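Local coordinates for protein extracellular ligand-binding receptor (Desulfohalobium retbaense DSM 5692, PDB 5ERE) that binds 2-oxo-4-methylpentanoic acid in a leucine-binding-protein-like region and cytosine in a separate sensor region, and probably acts as an extracellular receptor in signalling, at residues A169-I174 against K195-A200; A18-R23 against I212-V217. All coordinates share one frame; numbering follows the deposited sequence.

Contact 1 (A169-I174 against K195-A200); sequences AQLATI and KQARQA
Leu171 reaches across to Gln196 and Ala197, and its two methyl groups make the direct contacts between the two segments. The CB of Leu171 leaves the backbone toward the second helix, but CB and CG make no close contact with 195-200 and only carry the branch point forward. With CG beside the backbone N and anti to the carbonyl carbon (chi1 -78°), the fork opens onto the other backbone. Its CD1 lies 3.7 Å from Gln196 CB and 3.8 Å from Ala197 N, so this methyl sits against the start of the Gln196 side chain and the backbone beside it. The second branch, CD2, comes to 3.6 Å from Ala197 CB and 3.9 Å from Ala197 CA. The side chains of Leu171 and Gln196 cross at about a right angle; Gln196 offers its CB, and its chain, extended beyond CG, carries the amide past the leucine methyl, with Gln196 OE1 still 4.2 Å from Leu171 CD1. No hydrogen bond joins the segments, and the contact is van der Waals in character. The closest CA atoms, those of Leu171 and Ala197, are 6.4 Å apart, a short spacing that the small alanine permits. On the first helix, Thr173 OG1 gives Ala169 O a bond of 3.1 Å from above the carbonyl plane, adding to the helical bond from Thr173 N. Beyond the pair, Ile202 also touches Leu171 and Ala197, and Lys175 NZ bonds to Ala200 O, a polar link at the end of the second helix. In this alternating beta-alpha lobe, helix 168-175 lies on the crossover from strand 154-160 to strand 181-185, and helix 190-199 on the next, from 181-185 to 205-208; Ile174 of the first helix packs on strands 129-134 and 154-160.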
ATOM      1  N   ALA A 169      26.930  16.985 -11.903  1.00 62.88           N
ATOM      2  CA  ALA A 169      26.822  16.129 -13.082  1.00 69.93           C
ATOM      3  C   ALA A 169      25.478  15.432 -13.189  1.00 75.85           C
ATOM      4  O   ALA A 169      24.824  15.488 -14.237  1.00 65.98           O
ATOM      5  CB  ALA A 169      27.918  15.086 -13.069  1.00 71.84           C
ATOM      6  N   GLN A 170      25.093  14.745 -12.112  1.00 65.98           N
ATOM      7  CA  GLN A 170      23.873  13.957 -12.102  1.00 54.69           C
ATOM      8  C   GLN A 170      22.696  14.855 -12.387  1.00 55.94           C
ATOM      9  O   GLN A 170      21.785  14.465 -13.105  1.00 57.05           O
ATOM     10  CB  GLN A 170      23.671  13.258 -10.747  1.00 64.74           C
ATOM     11  CG  GLN A 170      24.774  12.301 -10.385  1.00 61.15           C
ATOM     12  CD  GLN A 170      25.911  12.983  -9.638  1.00 68.49           C
ATOM     13  OE1 GLN A 170      26.346  14.097  -9.985  1.00 60.73           O
ATOM     14  NE2 GLN A 170      26.397  12.319  -8.601  1.00 69.46           N
ATOM     15  N   LEU A 171      22.732  16.056 -11.805  1.00 52.21           N
ATOM     16  CA  LEU A 171      21.676  17.042 -11.978  1.00 59.30           C
ATOM     17  C   LEU A 171      21.694  17.589 -13.423  1.00 69.97           C
ATOM     18  O   LEU A 171      20.655  18.008 -13.934  1.00 65.35           O
ATOM     19  CB  LEU A 171      21.842  18.190 -10.966  1.00 62.13           C
ATOM     20  CG  LEU A 171      21.423  18.028  -9.493  1.00 68.12           C
ATOM     21  CD1 LEU A 171      21.880  19.252  -8.720  1.00 68.68           C
ATOM     22  CD2 LEU A 171      19.918  17.822  -9.320  1.00 60.68           C
ATOM     23  N   ALA A 172      22.859  17.568 -14.076  1.00 67.68           N
ATOM     24  CA  ALA A 172      22.955  18.023 -15.477  1.00 72.67           C
ATOM     25  C   ALA A 172      22.308  16.985 -16.381  1.00 71.17           C
ATOM     26  O   ALA A 172      21.420  17.310 -17.171  1.00 67.97           O
ATOM     27  CB  ALA A 172      24.410  18.272 -15.888  1.00 71.61           C
ATOM     28  N   THR A 173      22.736  15.733 -16.231  1.00 72.39           N
ATOM     29  CA  THR A 173      22.076  14.603 -16.872  1.00 74.08           C
ATOM     30  C   THR A 173      20.569  14.693 -16.713  1.00 77.98           C
ATOM     31  O   THR A 173      19.818  14.457 -17.652  1.00 79.74           O
ATOM     32  CB  THR A 173      22.526  13.272 -16.266  1.00 71.29           C
ATOM     33  OG1 THR A 173      23.951  13.216 -16.225  1.00 68.01           O
ATOM     34  CG2 THR A 173      21.987  12.091 -17.061  1.00 76.93           C
ATOM     35  N   ILE A 174      20.137  15.038 -15.509  1.00 73.37           N
ATOM     36  CA  ILE A 174      18.729  14.977 -15.171  1.00 73.27           C
ATOM     37  C   ILE A 174      17.928  16.094 -15.830  1.00 66.06           C
ATOM     38  O   ILE A 174      16.832  15.861 -16.349  1.00 56.11           O
ATOM     39  CB  ILE A 174      18.532  15.045 -13.641  1.00 65.92           C
ATOM     40  CG1 ILE A 174      18.797  13.668 -13.026  1.00 64.36           C
ATOM     41  CG2 ILE A 174      17.112  15.538 -13.294  1.00 55.56           C
ATOM     42  CD1 ILE A 174      19.013  13.702 -11.512  1.00 54.80           C
ATOM     43  N   LYS A 195      18.049  22.452  -3.447  1.00 69.40           N
ATOM     44  CA  LYS A 195      18.554  23.801  -3.692  1.00 68.75           C
ATOM     45  C   LYS A 195      19.235  23.861  -5.043  1.00 67.59           C
ATOM     46  O   LYS A 195      18.877  24.674  -5.900  1.00 61.46           O
ATOM     47  CB  LYS A 195      19.545  24.216  -2.605  1.00 70.90           C
ATOM     48  CG  LYS A 195      19.662  25.724  -2.385  1.00 79.51           C
ATOM     49  CD  LYS A 195      21.085  26.173  -2.077  1.00 85.40           C
ATOM     50  CE  LYS A 195      21.078  27.447  -1.234  1.00 89.43           C
ATOM     51  NZ  LYS A 195      22.433  28.023  -1.035  1.00 88.55           N
ATOM     52  N   GLN A 196      20.222  22.987  -5.210  1.00 71.29           N
ATOM     53  CA  GLN A 196      21.041  22.964  -6.401  1.00 78.15           C
ATOM     54  C   GLN A 196      20.199  22.645  -7.630  1.00 85.85           C
ATOM     55  O   GLN A 196      20.393  23.245  -8.690  1.00 97.70           O
ATOM     56  CB  GLN A 196      22.172  21.955  -6.231  1.00 73.50           C
ATOM     57  CG  GLN A 196      23.128  22.323  -5.097  1.00 73.19           C
ATOM     58  CD  GLN A 196      24.383  21.456  -5.056  1.00 72.03           C
ATOM     59  OE1 GLN A 196      24.637  20.656  -5.953  1.00 74.80           O
ATOM     60  NE2 GLN A 196      25.184  21.637  -4.016  1.00 68.26           N
ATOM     61  N   ALA A 197      19.247  21.726  -7.490  1.00 62.23           N
ATOM     62  CA  ALA A 197      18.380  21.382  -8.615  1.00 62.47           C
ATOM     63  C   ALA A 197      17.528  22.581  -9.069  1.00 65.90           C
ATOM     64  O   ALA A 197      17.399  22.831 -10.272  1.00 63.68           O
ATOM     65  CB  ALA A 197      17.491  20.205  -8.260  1.00 64.56           C
ATOM     66  N   ARG A 198      16.957  23.320  -8.121  1.00 67.84           N
ATOM     67  CA  ARG A 198      16.158  24.492  -8.455  1.00 74.96           C
ATOM     68  C   ARG A 198      17.058  25.587  -9.046  1.00 85.35           C
ATOM     69  O   ARG A 198      16.651  26.298  -9.967  1.00 85.78           O
ATOM     70  CB  ARG A 198      15.405  25.003  -7.226  1.00 65.92           C
ATOM     71  CG  ARG A 198      14.259  24.075  -6.756  1.00 68.52           C
ATOM     72  CD  ARG A 198      13.014  24.279  -7.592  1.00 72.00           C
ATOM     73  NE  ARG A 198      11.821  23.607  -7.055  1.00 66.47           N
ATOM     74  CZ  ARG A 198      11.271  22.507  -7.572  1.00 62.96           C
ATOM     75  NH1 ARG A 198      11.792  21.907  -8.637  1.00 60.60           N
ATOM     76  NH2 ARG A 198      10.179  22.000  -7.028  1.00 58.82           N
ATOM     77  N   GLN A 199      18.282  25.698  -8.535  1.00 84.25           N
ATOM     78  CA  GLN A 199      19.232  26.702  -9.019  1.00 83.35           C
ATOM     79  C   GLN A 199      19.786  26.296 -10.383  1.00 86.00           C
ATOM     80  O   GLN A 199      20.268  27.132 -11.145  1.00 93.22           O
ATOM     81  CB  GLN A 199      20.370  26.909  -8.007  1.00 73.14           C
ATOM     82  CG  GLN A 199      19.983  27.830  -6.826  1.00 75.55           C
ATOM     83  CD  GLN A 199      21.064  27.935  -5.760  1.00 76.82           C
ATOM     84  OE1 GLN A 199      22.041  27.178  -5.770  1.00 78.95           O
ATOM     85  NE2 GLN A 199      20.890  28.870  -4.825  1.00 68.75           N
ATOM     86  N   ALA A 200      19.700  25.005 -10.684  1.00 71.84           N
ATOM     87  CA  ALA A 200      20.118  24.475 -11.969  1.00 70.51           C
ATOM     88  C   ALA A 200      18.981  24.521 -13.013  1.00 78.39           C
ATOM     89  O   ALA A 200      19.144  24.025 -14.139  1.00 70.99           O
ATOM     90  CB  ALA A 200      20.633  23.047 -11.802  1.00 60.62           C
TER

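Contact 2 (A18-R23 against I212-V217); sequences AVEQQR and IQRAEV
Glu20 and Arg214 meet through one extended and one bent side chain: Glu20 is extended, with CG anti to the backbone N (chi1 -180°), whereas Arg214 bends at both chi2 and chi3, which turns its guanidinium toward the helix of Glu20. They approach from opposite directions and join end-on, each terminal nitrogen taking one carboxylate oxygen. Arg214 NH2 bonds to Glu20 OE1 at 2.9 Å, with the oxygen tilted from the guanidinium plane. Arg214 NH1 reaches Glu20 OE2 at 3.2 Å, a longer but almost perfectly straight bond (N-H...O 179°) whose acceptor lies in that plane. The two flat groups are turned 44° against each other, and both nitrogens meet the carboxylate from above its plane, so the salt bridge is not coplanar. Helix 15-32 and the segment leading into helix 215-219 belong, in a periplasmic binding protein of this type, to the two lobes that close over the ligand, so the bridge probably spans the cleft; the Arg214 side chain is about 8 Å from the bound 2-oxo-4-methylpentanoic acid. With an alanine at Glu20, the buried guanidinium would probably lose this carboxylate, and the Gly253 and Gly256 amides their acceptor. The N-H groups of Gly253, just before helix 254-271, and Gly256, in its first turn, bond to Glu20 OE1 and OE2 respectively and may favour its negative charge. Asp16 OD2 forms a second salt bridge with Arg214 NE, while Phe255 touches both Glu20 and Arg214. Arg214 itself occupies the N-cap position of helix 215-219, where its carbonyl O accepts from Val217 N at 2.9 Å.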
ATOM      1  N   ALA A  18      21.486   8.972  13.392  1.00 34.72           N
ATOM      2  CA  ALA A  18      22.196   8.207  14.392  1.00 32.30           C
ATOM      3  C   ALA A  18      22.059   8.831  15.775  1.00 37.11           C
ATOM      4  O   ALA A  18      21.800   8.113  16.708  1.00 31.36           O
ATOM      5  CB  ALA A  18      23.659   8.068  14.043  1.00 32.27           C
ATOM      6  N   VAL A  19      22.213  10.149  15.906  1.00 34.59           N
ATOM      7  CA  VAL A  19      22.094  10.805  17.198  1.00 36.37           C
ATOM      8  C   VAL A  19      20.655  10.760  17.702  1.00 32.83           C
ATOM      9  O   VAL A  19      20.431  10.625  18.899  1.00 36.85           O
ATOM     10  CB  VAL A  19      22.584  12.289  17.155  1.00 35.01           C
ATOM     11  CG1 VAL A  19      22.212  13.046  18.415  1.00 36.74           C
ATOM     12  CG2 VAL A  19      24.106  12.358  16.953  1.00 41.32           C
ATOM     13  N   GLU A  20      19.698  10.879  16.792  1.00 27.81           N
ATOM     14  CA  GLU A  20      18.298  10.750  17.114  1.00 34.59           C
ATOM     15  C   GLU A  20      18.001   9.370  17.722  1.00 33.63           C
ATOM     16  O   GLU A  20      17.340   9.240  18.760  1.00 26.86           O
ATOM     17  CB  GLU A  20      17.462  10.974  15.855  1.00 32.31           C
ATOM     18  CG  GLU A  20      15.960  10.863  16.122  1.00 38.47           C
ATOM     19  CD  GLU A  20      15.111  11.325  14.966  1.00 40.51           C
ATOM     20  OE1 GLU A  20      15.060  12.551  14.695  1.00 37.92           O
ATOM     21  OE2 GLU A  20      14.488  10.459  14.336  1.00 38.65           O
ATOM     22  N   GLN A  21      18.512   8.337  17.075  1.00 29.28           N
ATOM     23  CA  GLN A  21      18.291   6.973  17.521  1.00 29.02           C
ATOM     24  C   GLN A  21      18.924   6.754  18.897  1.00 34.19           C
ATOM     25  O   GLN A  21      18.317   6.112  19.752  1.00 38.35           O
ATOM     26  CB  GLN A  21      18.832   5.980  16.504  1.00 30.97           C
ATOM     27  CG  GLN A  21      18.079   5.991  15.203  1.00 29.66           C
ATOM     28  CD  GLN A  21      18.801   5.208  14.092  1.00 34.29           C
ATOM     29  OE1 GLN A  21      20.003   5.355  13.897  1.00 36.12           O
ATOM     30  NE2 GLN A  21      18.073   4.361  13.403  1.00 36.31           N
ATOM     31  N   GLN A  22      20.130   7.275  19.097  1.00 35.89           N
ATOM     32  CA  GLN A  22      20.829   7.193  20.371  1.00 34.39           C
ATOM     33  C   GLN A  22      20.044   7.862  21.472  1.00 40.55           C
ATOM     34  O   GLN A  22      19.876   7.285  22.543  1.00 30.03           O
ATOM     35  CB  GLN A  22      22.195   7.837  20.262  1.00 37.95           C
ATOM     36  CG  GLN A  22      23.001   7.987  21.552  1.00 38.18           C
ATOM     37  CD  GLN A  22      24.036   9.092  21.413  1.00 50.21           C
ATOM     38  OE1 GLN A  22      25.175   8.836  21.056  1.00 48.91           O
ATOM     39  NE2 GLN A  22      23.623  10.349  21.664  1.00 63.36           N
ATOM     40  N   ARG A  23      19.606   9.087  21.218  1.00 32.36           N
ATOM     41  CA  ARG A  23      18.719   9.793  22.128  1.00 32.57           C
ATOM     42  C   ARG A  23      17.467   9.016  22.502  1.00 40.82           C
ATOM     43  O   ARG A  23      17.089   8.935  23.701  1.00 36.91           O
ATOM     44  CB  ARG A  23      18.330  11.118  21.475  1.00 36.40           C
ATOM     45  CG  ARG A  23      19.463  12.080  21.478  1.00 29.30           C
ATOM     46  CD  ARG A  23      19.102  13.358  20.709  1.00 32.02           C
ATOM     47  NE  ARG A  23      20.145  14.357  20.852  1.00 33.67           N
ATOM     48  CZ  ARG A  23      20.150  15.520  20.203  1.00 38.08           C
ATOM     49  NH1 ARG A  23      19.188  15.816  19.352  1.00 37.02           N
ATOM     50  NH2 ARG A  23      21.124  16.379  20.403  1.00 38.75           N
ATOM     51  N   ILE A 212      13.208  11.170   4.318  1.00 42.13           N
ATOM     52  CA  ILE A 212      13.371  12.579   3.933  1.00 42.65           C
ATOM     53  C   ILE A 212      12.753  13.570   4.946  1.00 41.57           C
ATOM     54  O   ILE A 212      13.037  14.768   4.907  1.00 41.24           O
ATOM     55  CB  ILE A 212      12.783  12.801   2.515  1.00 38.31           C
ATOM     56  CG1 ILE A 212      13.449  13.996   1.809  1.00 41.07           C
ATOM     57  CG2 ILE A 212      11.297  13.001   2.570  1.00 33.69           C
ATOM     58  CD1 ILE A 212      13.178  14.008   0.313  1.00 46.49           C
ATOM     59  N   GLN A 213      11.965  13.082   5.899  1.00 40.14           N
ATOM     60  CA  GLN A 213      11.295  14.003   6.838  1.00 38.71           C
ATOM     61  C   GLN A 213      12.241  14.416   7.968  1.00 44.00           C
ATOM     62  O   GLN A 213      12.125  13.944   9.090  1.00 41.81           O
ATOM     63  CB  GLN A 213      10.016  13.391   7.442  1.00 39.30           C
ATOM     64  CG  GLN A 213       9.222  14.428   8.270  1.00 43.44           C
ATOM     65  CD  GLN A 213       7.951  13.878   8.889  1.00 38.65           C
ATOM     66  OE1 GLN A 213       6.951  13.677   8.200  1.00 38.88           O
ATOM     67  NE2 GLN A 213       7.983  13.615  10.196  1.00 39.22           N
ATOM     68  N   ARG A 214      13.174  15.305   7.650  1.00 37.01           N
ATOM     69  CA  ARG A 214      14.169  15.790   8.599  1.00 40.45           C
ATOM     70  C   ARG A 214      14.085  17.321   8.668  1.00 49.19           C
ATOM     71  O   ARG A 214      13.661  17.969   7.699  1.00 46.59           O
ATOM     72  CB  ARG A 214      15.579  15.335   8.194  1.00 37.12           C
ATOM     73  CG  ARG A 214      15.729  13.880   7.760  1.00 45.87           C
ATOM     74  CD  ARG A 214      15.433  12.900   8.928  1.00 50.77           C
ATOM     75  NE  ARG A 214      16.182  13.233  10.139  1.00 49.84           N
ATOM     76  CZ  ARG A 214      15.960  12.691  11.338  1.00 41.69           C
ATOM     77  NH1 ARG A 214      15.005  11.778  11.499  1.00 48.52           N
ATOM     78  NH2 ARG A 214      16.699  13.061  12.377  1.00 40.90           N
ATOM     79  N   ALA A 215      14.501  17.896   9.792  1.00 48.42           N
ATOM     80  CA  ALA A 215      14.328  19.319  10.037  1.00 53.29           C
ATOM     81  C   ALA A 215      15.041  20.158   8.970  1.00 49.45           C
ATOM     82  O   ALA A 215      14.557  21.195   8.552  1.00 48.59           O
ATOM     83  CB  ALA A 215      14.840  19.668  11.417  1.00 54.10           C
ATOM     84  N   GLU A 216      16.190  19.678   8.527  1.00 48.89           N
ATOM     85  CA  GLU A 216      16.970  20.331   7.478  1.00 57.26           C
ATOM     86  C   GLU A 216      16.107  20.582   6.233  1.00 61.42           C
ATOM     87  O   GLU A 216      16.129  21.658   5.622  1.00 56.07           O
ATOM     88  CB  GLU A 216      18.176  19.438   7.176  1.00 59.84           C
ATOM     89  CG  GLU A 216      19.068  19.821   6.033  1.00 68.46           C
ATOM     90  CD  GLU A 216      20.261  18.871   5.917  1.00 76.20           C
ATOM     91  OE1 GLU A 216      20.306  17.873   6.682  1.00 73.37           O
ATOM     92  OE2 GLU A 216      21.153  19.120   5.072  1.00 78.66           O
ATOM     93  N   VAL A 217      15.289  19.589   5.906  1.00 50.63           N
ATOM     94  CA  VAL A 217      14.468  19.628   4.718  1.00 52.47           C
ATOM     95  C   VAL A 217      13.382  20.695   4.876  1.00 56.70           C
ATOM     96  O   VAL A 217      13.103  21.441   3.939  1.00 52.37           O
ATOM     97  CB  VAL A 217      13.877  18.217   4.418  1.00 42.94           C
ATOM     98  CG1 VAL A 217      12.746  18.275   3.422  1.00 47.15           C
ATOM     99  CG2 VAL A 217      14.978  17.332   3.890  1.00 42.65           C
TER

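From the N terminus, the chain enters contact 2 at 18-23, on helix 15-32, and does not return to it until 212-217, a closure spanning 188 intervening residues. Within that long excursion it passes through 169-174 and, only 20 residues later, reaches 195-200, where contact 1 closes a short loop containing strand 181-185. The two closures therefore nest and do not cross. Contact 1 is local, joining successive helices of one beta-alpha lobe, whereas contact 2 probably connects the two lobes at the ligand cleft. Their centres lie 25 Å apart, and their nearest atoms, about 9 Å apart, do not touch.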